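Local coordinates for protein L-asparaginase 1 (Escherichia coli, PDB 6NXC) that catalyses the hydrolysis of L-asparagine to L-aspartate and ammonium as a cytoplasmic homotetramer that is allosterically activated by asparagine, at residues R53-A56 and L57-E60; I139-E143 and L144-G148; T236-P239 and G240-A243; E323-L326 and T327-Y331; I342-A345 and M346-L350. The protein carries 1 engineered substitution. One frame throughout, in Å; residues are numbered along the deposited sequence.

Interaction 1 of 5, residues R53-A56 and L57-E60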
loop_
_atom_site.group_PDB
_atom_site.type_symbol
_atom_site.label_atom_id
_atom_site.label_comp_id
_atom_site.label_asym_id
_atom_site.label_seq_id
_atom_site.Cartn_x
_atom_site.Cartn_y
_atom_site.Cartn_z
ATOM N N ARG B 53 -31.050 -5.987 -20.773
ATOM C CA ARG B 53 -32.223 -6.315 -19.906
ATOM C C ARG B 53 -31.782 -6.136 -18.451
ATOM O O ARG B 53 -32.546 -5.586 -17.642
ATOM C CB ARG B 53 -32.745 -7.722 -20.221
ATOM C CG ARG B 53 -33.798 -8.241 -19.240
ATOM C CD ARG B 53 -35.017 -7.304 -19.358
ATOM N NE ARG B 53 -36.187 -7.800 -18.646
ATOM C CZ ARG B 53 -37.318 -7.105 -18.409
ATOM N NH1 ARG B 53 -37.448 -5.862 -18.825
ATOM N NH2 ARG B 53 -38.275 -7.665 -17.685
ATOM N N GLN B 54 -30.566 -6.567 -18.073
ATOM C CA GLN B 54 -30.166 -6.505 -16.650
ATOM C C GLN B 54 -30.081 -5.023 -16.268
ATOM O O GLN B 54 -30.595 -4.636 -15.174
ATOM C CB GLN B 54 -28.801 -7.175 -16.391
ATOM C CG GLN B 54 -28.766 -8.696 -16.528
ATOM C CD GLN B 54 -27.405 -9.211 -16.965
ATOM O OE1 GLN B 54 -26.716 -8.601 -17.780
ATOM N NE2 GLN B 54 -26.973 -10.343 -16.424
ATOM N N LEU B 55 -29.567 -4.152 -17.160
ATOM C CA LEU B 55 -29.457 -2.712 -16.813
ATOM C C LEU B 55 -30.829 -2.053 -16.790
ATOM O O LEU B 55 -30.984 -1.171 -15.920
ATOM C CB LEU B 55 -28.536 -2.001 -17.796
ATOM C CG LEU B 55 -27.099 -2.504 -17.763
ATOM C CD1 LEU B 55 -26.274 -1.714 -18.760
ATOM C CD2 LEU B 55 -26.482 -2.402 -16.402
ATOM N N ALA B 56 -31.773 -2.471 -17.626
ATOM C CA ALA B 56 -33.161 -1.980 -17.578
ATOM C C ALA B 56 -33.750 -2.202 -16.180
ATOM O O ALA B 56 -34.643 -1.428 -15.767
ATOM C CB ALA B 56 -33.976 -2.692 -18.650
ATOM N N LEU B 57 -33.420 -3.338 -15.524
ATOM C CA LEU B 57 -33.994 -3.752 -14.218
ATOM C C LEU B 57 -33.304 -3.122 -12.995
ATOM O O LEU B 57 -33.664 -3.474 -11.841
ATOM C CB LEU B 57 -33.927 -5.273 -14.226
ATOM C CG LEU B 57 -34.795 -5.959 -15.266
ATOM C CD1 LEU B 57 -34.372 -7.412 -15.272
ATOM C CD2 LEU B 57 -36.273 -5.802 -14.909
ATOM N N MET B 58 -32.238 -2.326 -13.197
ATOM C CA MET B 58 -31.419 -1.785 -12.085
ATOM C C MET B 58 -31.686 -0.298 -11.971
ATOM O O MET B 58 -31.252 0.528 -12.769
ATOM C CB MET B 58 -29.939 -2.015 -12.332
ATOM C CG MET B 58 -29.596 -3.464 -12.266
ATOM S SD MET B 58 -27.881 -3.725 -12.713
ATOM C CE MET B 58 -27.803 -5.491 -12.413
ATOM N N PRO B 59 -32.474 0.106 -10.973
ATOM C CA PRO B 59 -33.003 1.458 -11.007
ATOM C C PRO B 59 -31.924 2.538 -10.915
ATOM O O PRO B 59 -32.116 3.671 -11.339
ATOM C CB PRO B 59 -33.873 1.461 -9.741
ATOM C CG PRO B 59 -34.293 0.007 -9.608
ATOM C CD PRO B 59 -33.014 -0.739 -9.902
ATOM N N GLU B 60 -30.767 2.157 -10.387
ATOM C CA GLU B 60 -29.702 3.150 -10.192
ATOM C C GLU B 60 -29.328 3.752 -11.556
ATOM O O GLU B 60 -29.050 4.978 -11.606
ATOM C CB GLU B 60 -28.537 2.473 -9.438
ATOM C CG GLU B 60 -27.819 1.411 -10.290
ATOM C CD GLU B 60 -26.806 0.469 -9.616
ATOM O OE1 GLU B 60 -26.684 -0.720 -10.043
ATOM O OE2 GLU B 60 -26.083 0.938 -8.713
#
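L57 and M58 take the last backbone bonds of helix 50-56 as the chain runs off its C-terminal end. L57 N donates to R53 O at 3.2 Å, an i to i-4 bond, and also makes a weak bond to Q54 O, so the amide is shared between two successive carbonyls. M58 N reaches L55 O at 3.2 Å over a three-residue step; the N-H...O angle is a straight 163°, but the donor stands above the carbonyl plane, 67° out of it. The change from four-residue to three-residue spacing marks the helix tightening as it ends.

On the exposed side R53 and L57 meet by van der Waals contact, the leucine methyls over one face of the guanidinium. With CG of R53 swung away from its backbone N (chi1 171°) and the chain bent at chi2, the guanidinium lies flat against the leucine: L57 CD2 sits over its centre, 3.9 Å from R53 CZ, while L57 CD1 is 3.9 Å from R53 NE.

On the buried side M58 extends its thioether past the backbone of Q54, its CG 3.3 Å from Q54 O, and its SD makes an apolar contact with L55 CD2 at 4.2 Å.

The buried faces of this helix end look toward helix 148-161 and the loop before it: L55 packs on L152 and L141, M58 on Q149, and Q54 on L141 and A142. L55 O accepts a further bond from H62 NE2, tying the helix end to the loop that leads on to strand 68-78.

Interaction 2 of 5, residues I139-E143 and L144-G148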
loop_
_atom_site.group_PDB
_atom_site.type_symbol
_atom_site.label_atom_id
_atom_site.label_comp_id
_atom_site.label_asym_id
_atom_site.label_seq_id
_atom_site.Cartn_x
_atom_site.Cartn_y
_atom_site.Cartn_z
ATOM N N ILE B 139 -16.277 -10.222 -12.099
ATOM C CA ILE B 139 -17.429 -11.173 -11.915
ATOM C C ILE B 139 -18.553 -10.687 -12.822
ATOM O O ILE B 139 -18.962 -9.506 -12.784
ATOM C CB ILE B 139 -17.863 -11.149 -10.414
ATOM C CG1 ILE B 139 -16.745 -11.718 -9.512
ATOM C CG2 ILE B 139 -19.170 -11.892 -10.172
ATOM C CD1 ILE B 139 -17.099 -11.728 -8.083
ATOM N N PRO B 140 -19.225 -11.598 -13.521
ATOM C CA PRO B 140 -20.394 -11.231 -14.346
ATOM C C PRO B 140 -21.575 -10.591 -13.641
ATOM O O PRO B 140 -21.817 -10.912 -12.525
ATOM C CB PRO B 140 -20.859 -12.587 -14.890
ATOM C CG PRO B 140 -19.590 -13.411 -14.884
ATOM C CD PRO B 140 -18.821 -13.011 -13.641
ATOM N N LEU B 141 -22.259 -9.655 -14.309
ATOM C CA LEU B 141 -23.424 -8.947 -13.748
ATOM C C LEU B 141 -24.471 -9.980 -13.277
ATOM O O LEU B 141 -25.136 -9.746 -12.260
ATOM C CB LEU B 141 -23.874 -8.016 -14.880
ATOM C CG LEU B 141 -24.627 -6.753 -14.521
ATOM C CD1 LEU B 141 -23.777 -5.786 -13.724
ATOM C CD2 LEU B 141 -25.118 -6.079 -15.797
ATOM N N ALA B 142 -24.538 -11.144 -13.943
ATOM C CA ALA B 142 -25.494 -12.268 -13.696
ATOM C C ALA B 142 -25.129 -13.050 -12.432
ATOM O O ALA B 142 -25.948 -13.835 -11.978
ATOM C CB ALA B 142 -25.505 -13.227 -14.883
ATOM N N GLU B 143 -23.915 -12.871 -11.900
ATOM C CA GLU B 143 -23.419 -13.665 -10.750
ATOM C C GLU B 143 -23.480 -12.780 -9.514
ATOM O O GLU B 143 -23.466 -11.550 -9.650
ATOM C CB GLU B 143 -22.041 -14.251 -11.041
ATOM C CG GLU B 143 -22.055 -15.514 -11.861
ATOM C CD GLU B 143 -20.629 -15.979 -12.083
ATOM O OE1 GLU B 143 -19.830 -15.741 -11.162
ATOM O OE2 GLU B 143 -20.295 -16.513 -13.190
ATOM N N LEU B 144 -23.537 -13.394 -8.333
ATOM C CA LEU B 144 -23.504 -12.709 -7.024
ATOM C C LEU B 144 -22.150 -12.004 -6.883
ATOM O O LEU B 144 -21.177 -12.565 -7.339
ATOM C CB LEU B 144 -23.622 -13.709 -5.867
ATOM C CG LEU B 144 -25.036 -14.029 -5.404
ATOM C CD1 LEU B 144 -24.951 -14.829 -4.111
ATOM C CD2 LEU B 144 -25.905 -12.778 -5.207
ATOM N N ARG B 145 -22.138 -10.899 -6.168
ATOM C CA ARG B 145 -20.934 -10.137 -5.767
ATOM C C ARG B 145 -20.310 -9.535 -7.017
ATOM O O ARG B 145 -19.173 -9.058 -6.908
ATOM C CB ARG B 145 -19.897 -10.968 -5.014
ATOM C CG ARG B 145 -20.452 -11.771 -3.851
ATOM C CD ARG B 145 -19.360 -12.434 -3.078
ATOM N NE ARG B 145 -18.554 -13.295 -3.862
ATOM C CZ ARG B 145 -17.312 -13.036 -4.253
ATOM N NH1 ARG B 145 -16.674 -13.968 -4.899
ATOM N NH2 ARG B 145 -16.705 -11.901 -3.982
ATOM N N SER B 146 -21.082 -9.377 -8.067
ATOM C CA SER B 146 -20.632 -8.630 -9.253
ATOM C C SER B 146 -20.143 -7.215 -8.920
ATOM O O SER B 146 -20.751 -6.450 -8.125
ATOM C CB SER B 146 -21.622 -8.539 -10.321
ATOM O OG SER B 146 -20.931 -8.097 -11.508
ATOM N N ASP B 147 -18.995 -6.871 -9.513
ATOM C CA ASP B 147 -18.485 -5.457 -9.523
ATOM C C ASP B 147 -18.953 -4.771 -10.796
ATOM O O ASP B 147 -18.533 -3.613 -11.023
ATOM C CB ASP B 147 -16.958 -5.441 -9.498
ATOM C CG ASP B 147 -16.264 -6.441 -10.492
ATOM O OD1 ASP B 147 -16.831 -7.574 -10.715
ATOM O OD2 ASP B 147 -15.008 -6.170 -10.944
ATOM N N GLY B 148 -19.667 -5.450 -11.692
ATOM C CA GLY B 148 -19.991 -4.816 -12.967
ATOM C C GLY B 148 -20.909 -3.606 -12.830
ATOM O O GLY B 148 -20.708 -2.660 -13.576
#
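S146 OG ties two ends of this loop together. It donates to I139 O at 2.7 Å, meeting that carbonyl from above its plane, and accepts from G148 N at 2.9 Å with an N-H...O angle of 164°, a capping bond at the start of helix 148-161. The chi1 of -166°, which leaves OG beside its own carbonyl carbon, lets the hydroxyl serve both. I139 O also accepts from S137 OG.

The amide of I139 is satisfied by D147 OD1 at 3.0 Å, on the syn lone pair of the carboxylate. D147 OD2 in turn accepts from Q138 N, so one aspartate holds two neighbouring amides. Within the first segment E143 N bonds to P140 O at 2.9 Å, closing a type I turn; a type II turn from E143 to S146 follows, with R145 at positive phi.

The I139 side chain packs on polar groups by van der Waals contact: its CG2 meets L144 O at 3.5 Å, and its CD1 lies over one face of the R145 guanidinium, toward the rim, 3.9 Å from R145 NH1. In the second subunit, G204 O accepts from R145 NH2, E60 OE1 accepts from R145 N, and R63 NH2 donates to L141 O. L141 CD1 rests against G148 C at 3.7 Å.

P140 packs on T34, the nucleophile that forms the O-isoaspartyl intermediate. Backbone amides and carbonyls of a buried irregular loop thus find side-chain partners in S146 and D147, which is consistent with a fixed wall beside the catalytic threonine.

Interaction 3 of 5, residues T236-P239 and G240-A243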
loop_
_atom_site.group_PDB
_atom_site.type_symbol
_atom_site.label_atom_id
_atom_site.label_comp_id
_atom_site.label_asym_id
_atom_site.label_seq_id
_atom_site.Cartn_x
_atom_site.Cartn_y
_atom_site.Cartn_z
ATOM N N THR B 236 11.213 -12.493 -23.430
ATOM C CA THR B 236 11.482 -12.406 -22.022
ATOM C C THR B 236 12.941 -12.777 -21.865
ATOM O O THR B 236 13.328 -13.887 -22.255
ATOM C CB THR B 236 10.552 -13.281 -21.217
ATOM O OG1 THR B 236 9.250 -12.710 -21.449
ATOM C CG2 THR B 236 10.945 -13.186 -19.738
ATOM N N ILE B 237 13.695 -11.946 -21.207
ATOM C CA ILE B 237 15.092 -12.302 -20.881
ATOM C C ILE B 237 15.116 -13.061 -19.576
ATOM O O ILE B 237 14.421 -12.685 -18.608
ATOM C CB ILE B 237 15.946 -11.038 -20.737
ATOM C CG1 ILE B 237 15.874 -10.134 -21.969
ATOM C CG2 ILE B 237 17.348 -11.422 -20.348
ATOM C CD1 ILE B 237 16.324 -10.783 -23.254
ATOM N N TYR B 238 15.808 -14.186 -19.538
ATOM C CA TYR B 238 15.863 -15.019 -18.342
ATOM C C TYR B 238 17.165 -15.814 -18.384
ATOM O O TYR B 238 17.720 -15.967 -19.470
ATOM C CB TYR B 238 14.674 -15.952 -18.233
ATOM C CG TYR B 238 14.453 -16.803 -19.443
ATOM C CD1 TYR B 238 13.673 -16.310 -20.460
ATOM C CD2 TYR B 238 15.030 -18.064 -19.578
ATOM C CE1 TYR B 238 13.544 -16.981 -21.667
ATOM C CE2 TYR B 238 14.791 -18.808 -20.727
ATOM C CZ TYR B 238 14.134 -18.217 -21.797
ATOM O OH TYR B 238 13.906 -18.869 -22.993
ATOM N N PRO B 239 17.605 -16.373 -17.259
ATOM C CA PRO B 239 18.924 -17.015 -17.252
ATOM C C PRO B 239 18.834 -18.287 -18.116
ATOM O O PRO B 239 17.879 -19.068 -17.991
ATOM C CB PRO B 239 19.235 -17.264 -15.778
ATOM C CG PRO B 239 18.458 -16.104 -15.090
ATOM C CD PRO B 239 17.165 -16.116 -15.881
ATOM N N GLY B 240 19.834 -18.401 -18.989
ATOM C CA GLY B 240 19.889 -19.534 -19.921
ATOM C C GLY B 240 19.255 -19.223 -21.278
ATOM O O GLY B 240 19.456 -20.036 -22.176
ATOM N N ILE B 241 18.613 -18.078 -21.499
ATOM C CA ILE B 241 18.090 -17.760 -22.846
ATOM C C ILE B 241 19.245 -17.893 -23.889
ATOM O O ILE B 241 20.270 -17.320 -23.634
ATOM C CB ILE B 241 17.494 -16.353 -22.874
ATOM C CG1 ILE B 241 16.762 -16.149 -24.187
ATOM C CG2 ILE B 241 18.478 -15.234 -22.567
ATOM C CD1 ILE B 241 15.938 -14.918 -24.260
ATOM N N SER B 242 19.024 -18.449 -25.087
ATOM C CA SER B 242 20.096 -18.509 -26.140
ATOM C C SER B 242 19.915 -17.454 -27.245
ATOM O O SER B 242 18.790 -17.120 -27.537
ATOM C CB SER B 242 20.185 -19.882 -26.743
ATOM O OG SER B 242 18.944 -20.246 -27.328
ATOM N N ALA B 243 21.013 -17.092 -27.918
ATOM C CA ALA B 243 21.091 -16.559 -29.306
ATOM C C ALA B 243 20.006 -17.143 -30.267
ATOM O O ALA B 243 19.383 -16.406 -31.103
ATOM C CB ALA B 243 22.500 -16.802 -29.731
#
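T236, at the end of strand 232-236, meets I241 through its backbone: I241 CD1 lies 3.4 Å from T236 O. The threonine hydroxyl turns elsewhere, OG1 bonding NH1 of R260, a residue of the allosteric asparagine site. I237 follows with a light apolar touch, its CD1 4.3 Å from I241 CD1, while its carbonyl accepts from NE2 of Q292, another residue of that site.

Y238 carries the main contact. Chi1 of 54° sets its CG between the backbone N and the carbonyl carbon, which folds the ring back beside the turn and presents one face to I241. I241 CB stands over that face, 4.1 Å from the ring centroid and 13° off the normal, a CH-pi contact displaced toward the phenol end, with I241 CG1 and CD1 continuing along CZ and CE1. The two side chains cross at about a right angle. Y238 O accepts from I241 N at 3.1 Å with an N-H...O angle of 164°; this bond closes a type II beta turn from Y238 to I241, joining the parallel strand 232-236 to helix 243-250. S242 stands at the N-cap position of that helix, its OG making a weak bond to D244 N. The Y238 hydroxyl makes a weak bond to I232 O of the third subunit, whose V234 also packs on the tyrosine.

P239 and G240 form the corner. G240 has positive phi, and a CB there would clash with P239 O, 2.5 Å away, which calls for glycine. P239 packs on Y262 of its own chain and on M83 of the third subunit.

Interaction 4 of 5, residues E323-L326 and T327-Y331. With ASN (asparagine), chain O.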
loop_
_atom_site.group_PDB
_atom_site.type_symbol
_atom_site.label_atom_id
_atom_site.label_comp_id
_atom_site.label_asym_id
_atom_site.label_seq_id
_atom_site.Cartn_x
_atom_site.Cartn_y
_atom_site.Cartn_z
ATOM N N GLU B 323 2.108 -3.412 -22.746
ATOM C CA GLU B 323 0.821 -3.089 -23.406
ATOM C C GLU B 323 1.009 -1.831 -24.263
ATOM O O GLU B 323 0.518 -1.798 -25.396
ATOM C CB GLU B 323 -0.299 -2.912 -22.350
ATOM C CG GLU B 323 -0.593 -4.222 -21.670
ATOM C CD GLU B 323 0.181 -4.495 -20.379
ATOM O OE1 GLU B 323 -0.408 -5.238 -19.524
ATOM O OE2 GLU B 323 1.398 -4.037 -20.187
ATOM N N ALA B 324 1.557 -0.792 -23.677
ATOM C CA ALA B 324 1.723 0.462 -24.408
ATOM C C ALA B 324 2.733 0.261 -25.563
ATOM O O ALA B 324 2.593 0.844 -26.667
ATOM C CB ALA B 324 2.157 1.571 -23.494
ATOM N N THR B 325 3.856 -0.399 -25.277
ATOM C CA THR B 325 4.914 -0.615 -26.306
ATOM C C THR B 325 4.391 -1.432 -27.536
ATOM O O THR B 325 4.641 -1.069 -28.729
ATOM C CB THR B 325 6.131 -1.314 -25.674
ATOM O OG1 THR B 325 6.556 -0.407 -24.633
ATOM C CG2 THR B 325 7.225 -1.506 -26.693
ATOM N N LEU B 326 3.698 -2.549 -27.307
ATOM C CA LEU B 326 3.117 -3.376 -28.339
ATOM C C LEU B 326 2.204 -2.501 -29.201
ATOM O O LEU B 326 2.313 -2.591 -30.462
ATOM C CB LEU B 326 2.374 -4.561 -27.699
ATOM C CG LEU B 326 1.842 -5.502 -28.752
ATOM C CD1 LEU B 326 2.972 -6.318 -29.363
ATOM C CD2 LEU B 326 0.716 -6.377 -28.281
ATOM N N THR B 327 1.259 -1.759 -28.548
ATOM C CA THR B 327 0.242 -1.049 -29.319
ATOM C C THR B 327 0.944 0.112 -30.034
ATOM O O THR B 327 0.550 0.420 -31.099
ATOM C CB THR B 327 -0.972 -0.725 -28.468
ATOM O OG1 THR B 327 -0.478 0.088 -27.409
ATOM C CG2 THR B 327 -1.602 -1.975 -27.946
ATOM N N LYS B 328 1.953 0.772 -29.428
ATOM C CA LYS B 328 2.657 1.898 -30.018
ATOM C C LYS B 328 3.377 1.411 -31.297
ATOM O O LYS B 328 3.385 2.129 -32.304
ATOM C CB LYS B 328 3.689 2.462 -29.049
ATOM C CG LYS B 328 4.189 3.863 -29.391
ATOM C CD LYS B 328 5.089 4.393 -28.293
ATOM C CE LYS B 328 5.598 5.751 -28.594
ATOM N NZ LYS B 328 6.446 6.253 -27.489
ATOM N N LEU B 329 3.972 0.198 -31.250
ATOM C CA LEU B 329 4.695 -0.358 -32.455
ATOM C C LEU B 329 3.661 -0.646 -33.543
ATOM O O LEU B 329 3.910 -0.298 -34.657
ATOM C CB LEU B 329 5.434 -1.623 -32.074
ATOM C CG LEU B 329 6.704 -1.322 -31.302
ATOM C CD1 LEU B 329 7.185 -2.582 -30.639
ATOM C CD2 LEU B 329 7.733 -0.768 -32.280
ATOM N N HIS B 330 2.527 -1.259 -33.197
ATOM C CA HIS B 330 1.398 -1.522 -34.137
ATOM C C HIS B 330 1.024 -0.223 -34.783
ATOM O O HIS B 330 0.912 -0.142 -36.065
ATOM C CB HIS B 330 0.171 -2.150 -33.518
ATOM C CG HIS B 330 0.325 -3.646 -33.398
ATOM N ND1 HIS B 330 -0.078 -4.493 -34.417
ATOM C CD2 HIS B 330 0.713 -4.435 -32.396
ATOM C CE1 HIS B 330 0.165 -5.722 -34.033
ATOM N NE2 HIS B 330 0.611 -5.716 -32.802
ATOM N N TYR B 331 0.908 0.844 -33.965
ATOM C CA TYR B 331 0.497 2.146 -34.503
ATOM C C TYR B 331 1.562 2.717 -35.461
ATOM O O TYR B 331 1.247 3.021 -36.612
ATOM C CB TYR B 331 0.204 3.102 -33.325
ATOM C CG TYR B 331 0.199 4.551 -33.711
ATOM C CD1 TYR B 331 -0.808 5.084 -34.463
ATOM C CD2 TYR B 331 1.204 5.385 -33.307
ATOM C CE1 TYR B 331 -0.843 6.424 -34.810
ATOM C CE2 TYR B 331 1.220 6.711 -33.666
ATOM C CZ TYR B 331 0.202 7.230 -34.448
ATOM O OH TYR B 331 0.287 8.531 -34.761
HETATM N N ASN O . 6.702 -4.549 -17.281
HETATM C CA ASN O . 5.741 -5.652 -16.839
HETATM C C ASN O . 5.766 -6.771 -17.888
HETATM O O ASN O . 6.892 -6.850 -18.540
HETATM C CB ASN O . 4.331 -5.078 -16.633
HETATM C CG ASN O . 3.662 -4.599 -17.916
HETATM O OD1 ASN O . 4.342 -4.223 -18.852
HETATM N ND2 ASN O . 2.360 -4.721 -18.023
HETATM O OXT ASN O . 4.708 -7.543 -18.084
#
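E323 O is gripped twice: T327 OG1 donates at 2.9 Å and T327 N at 3.2 Å. Chi1 of 60° turns the hydroxyl back against its own helix, its OG1 also 3.2 Å from A324 O. A valine in place of T327 would probably leave E323 O with one donor fewer. At the other end of the residue, E323 OE2 accepts a very short hydrogen bond, 2.5 Å, from ND2 of the bound asparagine, joining the start of helix 322-333 to the allosteric ligand; R260, T291, V322 and C293 also bond it, and the engineered A182 lies beside E323 in the same pocket.

The i to i-4 ladder continues from K328 N to A324 O, L329 N to T325 O and H330 N to L326 O.

Packing follows the same spacing. T325 CG2 and L329 CD1 touch at 4.1 Å, pointing the same way toward strand 286-291, and L326 CG meets the ring edge of H330 in plane, 4.0 Å from CD2. H330 ND1 bonds T228 O.

All this is a buried alpha-helix of the C-terminal domain, packed on its parallel sheet, whose N-terminal turn contributes to the allosteric asparagine pocket.

Interaction 5 of 5, residues I342-A345 and M346-L350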
loop_
_atom_site.group_PDB
_atom_site.type_symbol
_atom_site.label_atom_id
_atom_site.label_comp_id
_atom_site.label_asym_id
_atom_site.label_seq_id
_atom_site.Cartn_x
_atom_site.Cartn_y
_atom_site.Cartn_z
ATOM N N ILE B 342 10.434 5.713 -36.920
ATOM C CA ILE B 342 9.793 4.818 -35.894
ATOM C C ILE B 342 10.681 4.676 -34.644
ATOM O O ILE B 342 10.144 4.749 -33.479
ATOM C CB ILE B 342 9.402 3.472 -36.515
ATOM C CG1 ILE B 342 8.338 3.744 -37.583
ATOM C CG2 ILE B 342 8.890 2.562 -35.448
ATOM C CD1 ILE B 342 8.045 2.570 -38.450
ATOM N N ARG B 343 11.988 4.490 -34.837
ATOM C CA ARG B 343 12.912 4.271 -33.717
ATOM C C ARG B 343 12.869 5.515 -32.867
ATOM O O ARG B 343 12.942 5.400 -31.626
ATOM C CB ARG B 343 14.338 3.903 -34.174
ATOM C CG ARG B 343 14.469 2.491 -34.742
ATOM C CD ARG B 343 15.838 2.208 -35.396
ATOM N NE ARG B 343 15.893 0.791 -35.756
ATOM C CZ ARG B 343 16.477 0.290 -36.847
ATOM N NH1 ARG B 343 17.180 1.066 -37.657
ATOM N NH2 ARG B 343 16.487 -1.015 -37.070
ATOM N N LYS B 344 12.915 6.691 -33.500
ATOM C CA LYS B 344 12.977 7.940 -32.711
ATOM C C LYS B 344 11.656 8.101 -31.932
ATOM O O LYS B 344 11.668 8.572 -30.799
ATOM C CB LYS B 344 13.234 9.128 -33.654
ATOM C CG LYS B 344 12.796 10.484 -33.132
ATOM C CD LYS B 344 13.502 11.670 -33.824
ATOM C CE LYS B 344 13.845 12.788 -32.861
ATOM N NZ LYS B 344 14.244 14.015 -33.592
ATOM N N ALA B 345 10.538 7.830 -32.574
ATOM C CA ALA B 345 9.190 8.075 -32.028
ATOM C C ALA B 345 8.960 7.098 -30.862
ATOM O O ALA B 345 8.228 7.494 -29.896
ATOM C CB ALA B 345 8.104 7.838 -33.067
ATOM N N MET B 346 9.585 5.944 -30.894
ATOM C CA MET B 346 9.331 4.955 -29.826
ATOM C C MET B 346 9.839 5.520 -28.486
ATOM O O MET B 346 9.231 5.221 -27.476
ATOM C CB MET B 346 9.973 3.591 -30.128
ATOM C CG MET B 346 9.164 2.782 -31.061
ATOM S SD MET B 346 7.457 2.503 -30.534
ATOM C CE MET B 346 7.745 1.444 -29.109
ATOM N N SER B 347 10.833 6.390 -28.431
ATOM C CA SER B 347 11.237 6.917 -27.096
ATOM C C SER B 347 10.658 8.317 -26.839
ATOM O O SER B 347 11.039 8.953 -25.862
ATOM C CB SER B 347 12.748 6.918 -26.973
ATOM O OG SER B 347 13.286 7.744 -27.974
ATOM N N GLN B 348 9.743 8.799 -27.647
ATOM C CA GLN B 348 9.108 10.134 -27.540
ATOM C C GLN B 348 7.757 9.941 -26.847
ATOM O O GLN B 348 7.120 8.832 -27.003
ATOM C CB GLN B 348 8.942 10.798 -28.895
ATOM C CG GLN B 348 10.199 11.302 -29.590
ATOM C CD GLN B 348 9.892 12.004 -30.910
ATOM O OE1 GLN B 348 10.638 12.879 -31.334
ATOM N NE2 GLN B 348 8.808 11.657 -31.594
ATOM N N ASN B 349 7.337 10.863 -26.001
ATOM C CA ASN B 349 6.012 10.753 -25.361
ATOM C C ASN B 349 4.963 11.213 -26.356
ATOM O O ASN B 349 4.749 12.444 -26.472
ATOM C CB ASN B 349 5.967 11.584 -24.075
ATOM C CG ASN B 349 4.623 11.625 -23.400
ATOM O OD1 ASN B 349 3.937 10.592 -23.389
ATOM N ND2 ASN B 349 4.384 12.664 -22.598
ATOM N N LEU B 350 4.214 10.290 -26.957
ATOM C CA LEU B 350 3.214 10.626 -28.012
ATOM C C LEU B 350 1.839 10.918 -27.401
ATOM O O LEU B 350 1.109 11.773 -27.974
ATOM C CB LEU B 350 3.133 9.467 -29.021
ATOM C CG LEU B 350 4.411 9.154 -29.782
ATOM C CD1 LEU B 350 4.124 8.128 -30.880
ATOM C CD2 LEU B 350 5.020 10.410 -30.409
HETATM O O HOH W 1 14.795 6.543 -29.868
HETATM O O HOH W 2 13.404 10.216 -29.888
#
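Helix 339-346 winds down through M346 N to I342 O at 2.9 Å, then a weak bond from S347 N to K344 O at 3.3 Å, and finally Q348 N to A345 O at 3.0 Å, where the donor lies 66° out of the carbonyl plane.

Q348 folds back over the helix end. Its amide crosses K344 obliquely, OE1 3.6 Å from K344 CE, while NE2 lies 3.6 Å from A345 CA and CG comes to 3.3 Å from K344 O. The extended chain beyond CG (chi2 -177°) carries the amide along the last helical turn. An alanine in its place is likely to leave the aliphatic part of K344 without this neighbour and open a gap beside A345.

This is the C-terminal end of a helix, where i to i-4 bonds give way to i to i-3 bonds, and it packs in the C-terminal domain against helix 322-333 and strand 286-291. Its carbonyls help receive a buried lysine: K328 NZ bonds the carbonyls of M346 and Q348, makes a weak bond to A345 O, and forms a salt bridge with E353.

On the buried side I342 CG2 meets M346 CG at 4.4 Å, and M346, bent at chi2 and chi3, packs on L329, L332 and V288. L350 CG approaches A345 O, while the leucine side chain also touches K328.

On the solvent side, two waters bridge S347 OG to the helix end: one donates to R343 O at 2.8 Å, the other to K344 O. R343 NH2 bonds the carbonyls of I285 and S281.

Along the chain the five contacts come in series, none nesting in or crossing another, and each is local. Interaction 1 ends helix 50-56, and interaction 2 shapes the loop between strand 132-135 and helix 148-161; the two touch through Q54, L55 and M58 against L141 and A142, and both meet the second subunit. Interaction 3, in the C-terminal domain, turns strand 232-236 into helix 243-250 and faces the third subunit, its centre about 52 Å from that of interaction 1. Interaction 4 lies within helix 322-333, and interaction 5 closes the next helix, 339-346, and runs into the loop after it; K328 joins them by reaching the carbonyls there.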